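Local coordinates for enterobactin biosynthesis protein YbdZ (Escherichia coli, PDB 5JA1) that supports enterobactin biosynthesis as an MbtH-like partner of the synthetase EntF, being required for amino acid adenylation in non-ribosomal peptide assembly, at residues Q13-I18 with W29-V34; L19-G24 with A37-V42. All blocks are in the same frame, centred on the assembly; numbering follows the deposited sequence.

Contact 1: residues Q13-I18 with W29-V34; sequences QGAFYI and WPQQCV
The open end of a beta hairpin brings Tyr17 against Trp29 and Phe16 against Pro30. Strands 16-20 and 26-30 run antiparallel here. Tyr17 and Trp29 form a hydrogen-bonded pair: Tyr17 N donates to Trp29 O at 2.7 Å, and Trp29 N returns a bond to Tyr17 O at 3.1 Å. Phe16 and Pro30 follow as a non-hydrogen-bonded pair. Proline suits this position, since a non-hydrogen-bonded pair needs no N-H towards strand 16-20. One step further, Gln31 N donates to Ala15 O at 3.0 Å.

Side chains of the hairpin alternate between two faces. On one, CE1 of Phe16 meets CB of Pro30 at 3.9 Å, the two side chains crossing at a slant. The same face of the sheet packs on helix 48-58, where Phe16 touches Gln48 and Cys51. On the other face, Tyr17 CG is anti to its carbonyl carbon (chi1 -62°). This turns the ring along the partner chain, with CE2 3.6 Å from Gln31 CA and the Trp29 and Pro30 carbonyl oxygens at the ring edge. An alanine at Tyr17 is likely to leave Gln31 CA and Pro45 without their aromatic neighbour.

Beyond the strand, Pro30 to Cys33 make a type I turn, closed by Cys33 N to Pro30 O at 3.1 Å. The Trp29 indole leads away from Tyr17. Its NE1 makes weak bonds to the backbone oxygens of Cys33 and Val34, and its ring also packs on an apolar side chain of another protein's chain.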
loop_
_atom_site.group_PDB
_atom_site.type_symbol
_atom_site.label_atom_id
_atom_site.label_comp_id
_atom_site.label_asym_id
_atom_site.label_seq_id
_atom_site.Cartn_x
_atom_site.Cartn_y
_atom_site.Cartn_z
ATOM N N GLN B 13 23.395 14.011 9.040
ATOM C CA GLN B 13 24.720 14.206 9.607
ATOM C C GLN B 13 25.732 13.191 9.097
ATOM O O GLN B 13 26.899 13.244 9.498
ATOM C CB GLN B 13 24.657 14.137 11.136
ATOM C CG GLN B 13 23.695 15.130 11.762
ATOM C CD GLN B 13 24.077 16.567 11.471
ATOM O OE1 GLN B 13 25.237 16.953 11.611
ATOM N NE2 GLN B 13 23.100 17.366 11.058
ATOM N N GLY B 14 25.318 12.274 8.227
ATOM C CA GLY B 14 26.215 11.236 7.768
ATOM C C GLY B 14 27.188 11.725 6.710
ATOM O O GLY B 14 26.933 12.681 5.978
ATOM N N ALA B 15 28.329 11.049 6.646
ATOM C CA ALA B 15 29.328 11.271 5.613
ATOM C C ALA B 15 29.176 10.211 4.530
ATOM O O ALA B 15 28.778 9.075 4.801
ATOM C CB ALA B 15 30.742 11.231 6.196
ATOM N N PHE B 16 29.492 10.591 3.294
ATOM C CA PHE B 16 29.249 9.716 2.155
ATOM C C PHE B 16 30.383 9.814 1.149
ATOM O O PHE B 16 30.781 10.917 0.763
ATOM C CB PHE B 16 27.925 10.066 1.466
ATOM C CG PHE B 16 26.719 9.866 2.334
ATOM C CD1 PHE B 16 26.105 8.627 2.413
ATOM C CD2 PHE B 16 26.196 10.916 3.068
ATOM C CE1 PHE B 16 24.990 8.438 3.212
ATOM C CE2 PHE B 16 25.083 10.735 3.868
ATOM C CZ PHE B 16 24.479 9.496 3.939
ATOM N N TYR B 17 30.893 8.659 0.726
ATOM C CA TYR B 17 31.707 8.603 -0.476
ATOM C C TYR B 17 30.853 8.939 -1.694
ATOM O O TYR B 17 29.620 8.912 -1.652
ATOM C CB TYR B 17 32.312 7.212 -0.675
ATOM C CG TYR B 17 33.248 6.723 0.405
ATOM C CD1 TYR B 17 34.614 6.966 0.329
ATOM C CD2 TYR B 17 32.773 5.982 1.480
ATOM C CE1 TYR B 17 35.476 6.506 1.305
ATOM C CE2 TYR B 17 33.630 5.518 2.461
ATOM C CZ TYR B 17 34.979 5.782 2.370
ATOM O OH TYR B 17 35.832 5.321 3.346
ATOM N N ILE B 18 31.525 9.245 -2.798
ATOM C CA ILE B 18 30.886 9.342 -4.104
ATOM C C ILE B 18 31.609 8.380 -5.032
ATOM O O ILE B 18 32.800 8.559 -5.317
ATOM C CB ILE B 18 30.899 10.774 -4.659
ATOM C CG1 ILE B 18 30.197 11.720 -3.684
ATOM C CG2 ILE B 18 30.219 10.817 -6.019
ATOM C CD1 ILE B 18 29.979 13.116 -4.226
ATOM N N TRP B 29 27.893 6.410 -1.096
ATOM C CA TRP B 29 28.081 5.266 -0.224
ATOM C C TRP B 29 28.390 5.767 1.181
ATOM O O TRP B 29 29.302 6.594 1.358
ATOM C CB TRP B 29 29.196 4.336 -0.716
ATOM C CG TRP B 29 29.121 2.991 -0.070
ATOM C CD1 TRP B 29 29.954 2.495 0.890
ATOM C CD2 TRP B 29 28.139 1.977 -0.314
ATOM N NE1 TRP B 29 29.560 1.228 1.248
ATOM C CE2 TRP B 29 28.447 0.887 0.524
ATOM C CE3 TRP B 29 27.034 1.882 -1.167
ATOM C CZ2 TRP B 29 27.691 -0.284 0.535
ATOM C CZ3 TRP B 29 26.282 0.718 -1.153
ATOM C CH2 TRP B 29 26.615 -0.348 -0.308
ATOM N N PRO B 30 27.660 5.304 2.192
ATOM C CA PRO B 30 27.906 5.778 3.557
ATOM C C PRO B 30 29.279 5.350 4.050
ATOM O O PRO B 30 29.730 4.230 3.798
ATOM C CB PRO B 30 26.781 5.125 4.370
ATOM C CG PRO B 30 26.371 3.938 3.566
ATOM C CD PRO B 30 26.582 4.303 2.129
ATOM N N GLN B 31 29.942 6.269 4.755
ATOM C CA GLN B 31 31.309 6.035 5.209
ATOM C C GLN B 31 31.417 4.788 6.078
ATOM O O GLN B 31 32.455 4.115 6.071
ATOM C CB GLN B 31 31.813 7.264 5.968
ATOM C CG GLN B 31 33.263 7.188 6.414
ATOM C CD GLN B 31 33.671 8.378 7.259
ATOM O OE1 GLN B 31 32.824 9.142 7.722
ATOM N NE2 GLN B 31 34.973 8.545 7.464
ATOM N N GLN B 32 30.359 4.450 6.810
ATOM C CA GLN B 32 30.410 3.369 7.787
ATOM C C GLN B 32 30.230 1.985 7.177
ATOM O O GLN B 32 30.259 0.997 7.919
ATOM C CB GLN B 32 29.344 3.594 8.865
ATOM C CG GLN B 32 27.907 3.546 8.363
ATOM C CD GLN B 32 27.437 4.861 7.773
ATOM O OE1 GLN B 32 28.241 5.692 7.347
ATOM N NE2 GLN B 32 26.124 5.058 7.746
ATOM N N CYS B 33 30.055 1.878 5.865
ATOM C CA CYS B 33 29.787 0.599 5.224
ATOM C C CYS B 33 30.958 0.180 4.344
ATOM O O CYS B 33 31.678 1.020 3.795
ATOM C CB CYS B 33 28.504 0.663 4.391
ATOM S SG CYS B 33 27.031 1.060 5.360
ATOM N N VAL B 34 31.139 -1.134 4.220
ATOM C CA VAL B 34 32.199 -1.673 3.379
ATOM C C VAL B 34 31.931 -1.328 1.919
ATOM O O VAL B 34 30.813 -1.502 1.423
ATOM C CB VAL B 34 32.306 -3.185 3.561
#

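Contact 2: residues L19-G24 with A37-V42; sequences LRNAQG and AGWDIV
The side chain of Asn21 lies along one face of the Trp39 indole. Its CB sits 3.8 Å from the centroid of the six-membered ring, only 6° off the ring normal, a CH-pi contact over the face. Asn21 CG sits between its backbone N and carbonyl carbon (chi1 56°), which carries the amide out over the ring. The amide is tilted 33° from the ring plane, with ND2 reaching towards the CH2 and CZ2 rim. Leu19 meets the same tryptophan nearer its root. The two side chains cross at about a right angle, CB of Leu19 lying 3.8 Å from CB of Trp39. The CD2 branch of Leu19 runs alongside Ile41 CG1 at 3.9 Å.

These contacts are set by an antiparallel ladder between the middle strand 16-20 and strand 40-42, outermost within this chain. Arg20 and Asp40 are its hydrogen-bonded pair. Arg20 N donates to Asp40 O at 2.9 Å, and Asp40 N returns a bond to Arg20 O at 2.9 Å. Leu19 and Ile41 are the non-hydrogen-bonded pair on one face. On the other, CB of Arg20 rests on CG2 of Val42 at 3.6 Å, while the guanidinium and the Asp40 carboxylate stay apart.

Further out, Asn21 starts a type I turn ending at Gly24. Its OD1 accepts a bond from Gln25 N, consistent with holding the amide in place. Trp39 also packs on another protein's chain, to which Ala37 is hydrogen-bonded through its backbone.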
loop_
_atom_site.group_PDB
_atom_site.type_symbol
_atom_site.label_atom_id
_atom_site.label_comp_id
_atom_site.label_asym_id
_atom_site.label_seq_id
_atom_site.Cartn_x
_atom_site.Cartn_y
_atom_site.Cartn_z
ATOM N N LEU B 19 30.897 7.355 -5.486
ATOM C CA LEU B 19 31.466 6.282 -6.285
ATOM C C LEU B 19 31.016 6.403 -7.737
ATOM O O LEU B 19 30.054 7.106 -8.056
ATOM C CB LEU B 19 31.065 4.916 -5.721
ATOM C CG LEU B 19 31.211 4.735 -4.206
ATOM C CD1 LEU B 19 30.851 3.315 -3.808
ATOM C CD2 LEU B 19 32.615 5.090 -3.734
ATOM N N ARG B 20 31.728 5.701 -8.616
ATOM C CA ARG B 20 31.457 5.762 -10.046
ATOM C C ARG B 20 31.779 4.417 -10.677
ATOM O O ARG B 20 32.838 3.844 -10.409
ATOM C CB ARG B 20 32.275 6.871 -10.716
ATOM C CG ARG B 20 32.081 6.970 -12.218
ATOM C CD ARG B 20 33.063 7.953 -12.833
ATOM N NE ARG B 20 32.830 8.135 -14.262
ATOM C CZ ARG B 20 33.352 7.364 -15.211
ATOM N NH1 ARG B 20 34.143 6.351 -14.885
ATOM N NH2 ARG B 20 33.084 7.606 -16.487
ATOM N N ASN B 21 30.872 3.924 -11.517
ATOM C CA ASN B 21 31.048 2.647 -12.187
ATOM C C ASN B 21 31.609 2.868 -13.592
ATOM O O ASN B 21 31.991 3.980 -13.969
ATOM C CB ASN B 21 29.726 1.875 -12.210
ATOM C CG ASN B 21 28.590 2.660 -12.849
ATOM O OD1 ASN B 21 28.810 3.608 -13.601
ATOM N ND2 ASN B 21 27.360 2.259 -12.549
ATOM N N ALA B 22 31.656 1.793 -14.384
ATOM C CA ALA B 22 32.191 1.895 -15.739
ATOM C C ALA B 22 31.261 2.678 -16.657
ATOM O O ALA B 22 31.727 3.314 -17.610
ATOM C CB ALA B 22 32.445 0.500 -16.310
ATOM N N GLN B 23 29.957 2.652 -16.388
ATOM C CA GLN B 23 28.972 3.356 -17.198
ATOM C C GLN B 23 28.833 4.825 -16.826
ATOM O O GLN B 23 27.857 5.467 -17.238
ATOM C CB GLN B 23 27.612 2.659 -17.092
ATOM C CG GLN B 23 27.626 1.210 -17.545
ATOM C CD GLN B 23 28.016 1.057 -19.003
ATOM O OE1 GLN B 23 27.650 1.877 -19.846
ATOM N NE2 GLN B 23 28.772 0.008 -19.304
ATOM N N GLY B 24 29.772 5.373 -16.061
ATOM C CA GLY B 24 29.711 6.781 -15.704
ATOM C C GLY B 24 28.538 7.149 -14.826
ATOM O O GLY B 24 28.020 8.266 -14.930
ATOM N N ALA B 37 32.014 -3.639 -4.637
ATOM C CA ALA B 37 32.893 -3.961 -5.751
ATOM C C ALA B 37 32.308 -3.461 -7.066
ATOM O O ALA B 37 31.088 -3.397 -7.246
ATOM C CB ALA B 37 33.134 -5.470 -5.827
ATOM N N GLY B 38 33.198 -3.106 -7.990
ATOM C CA GLY B 38 32.809 -2.571 -9.277
ATOM C C GLY B 38 32.656 -1.067 -9.325
ATOM O O GLY B 38 32.232 -0.538 -10.361
ATOM N N TRP B 39 32.984 -0.364 -8.243
ATOM C CA TRP B 39 32.843 1.083 -8.171
ATOM C C TRP B 39 34.158 1.699 -7.721
ATOM O O TRP B 39 34.842 1.158 -6.846
ATOM C CB TRP B 39 31.717 1.484 -7.210
ATOM C CG TRP B 39 30.370 1.011 -7.646
ATOM C CD1 TRP B 39 29.886 -0.262 -7.575
ATOM C CD2 TRP B 39 29.327 1.805 -8.221
ATOM N NE1 TRP B 39 28.606 -0.310 -8.074
ATOM C CE2 TRP B 39 28.240 0.947 -8.479
ATOM C CE3 TRP B 39 29.208 3.160 -8.546
ATOM C CZ2 TRP B 39 27.049 1.400 -9.041
ATOM C CZ3 TRP B 39 28.026 3.607 -9.105
ATOM C CH2 TRP B 39 26.962 2.730 -9.347
ATOM N N ASP B 40 34.510 2.829 -8.328
ATOM C CA ASP B 40 35.708 3.571 -7.968
ATOM C C ASP B 40 35.345 4.739 -7.063
ATOM O O ASP B 40 34.312 5.387 -7.252
ATOM C CB ASP B 40 36.431 4.096 -9.211
ATOM C CG ASP B 40 36.984 2.986 -10.078
ATOM O OD1 ASP B 40 37.058 1.834 -9.601
ATOM O OD2 ASP B 40 37.354 3.271 -11.238
ATOM N N ILE B 41 36.201 5.006 -6.081
ATOM C CA ILE B 41 36.011 6.167 -5.222
ATOM C C ILE B 41 36.399 7.415 -6.003
ATOM O O ILE B 41 37.512 7.513 -6.533
ATOM C CB ILE B 41 36.830 6.043 -3.931
ATOM C CG1 ILE B 41 36.474 4.760 -3.175
ATOM C CG2 ILE B 41 36.618 7.267 -3.046
ATOM C CD1 ILE B 41 37.394 3.590 -3.481
ATOM N N VAL B 42 35.482 8.371 -6.085
ATOM C CA VAL B 42 35.738 9.648 -6.739
ATOM C C VAL B 42 35.972 10.755 -5.721
ATOM O O VAL B 42 36.952 11.493 -5.808
ATOM C CB VAL B 42 34.577 10.002 -7.695
ATOM C CG1 VAL B 42 34.804 11.366 -8.315
ATOM C CG2 VAL B 42 34.443 8.943 -8.769
#

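In the fold
Strand 16-20 is the middle strand of the three-stranded antiparallel sheet and serves both contacts. Contact 1 joins it to strand 26-30, its hairpin partner. Contact 2 joins it to strand 40-42 on the other side. Contact 1 is the more buried of the two, with one face against helix 48-58. Contact 2 has more exposed residues, yet Leu19, Asn21 and Trp39 are buried. Proline and aromatic packing mark the first, an amide over an indole the second. The two meet through a probable hydrogen bond from Val42 N to Ile18 O, and through packing of Trp29 on Leu19 and Tyr17 on Ile41.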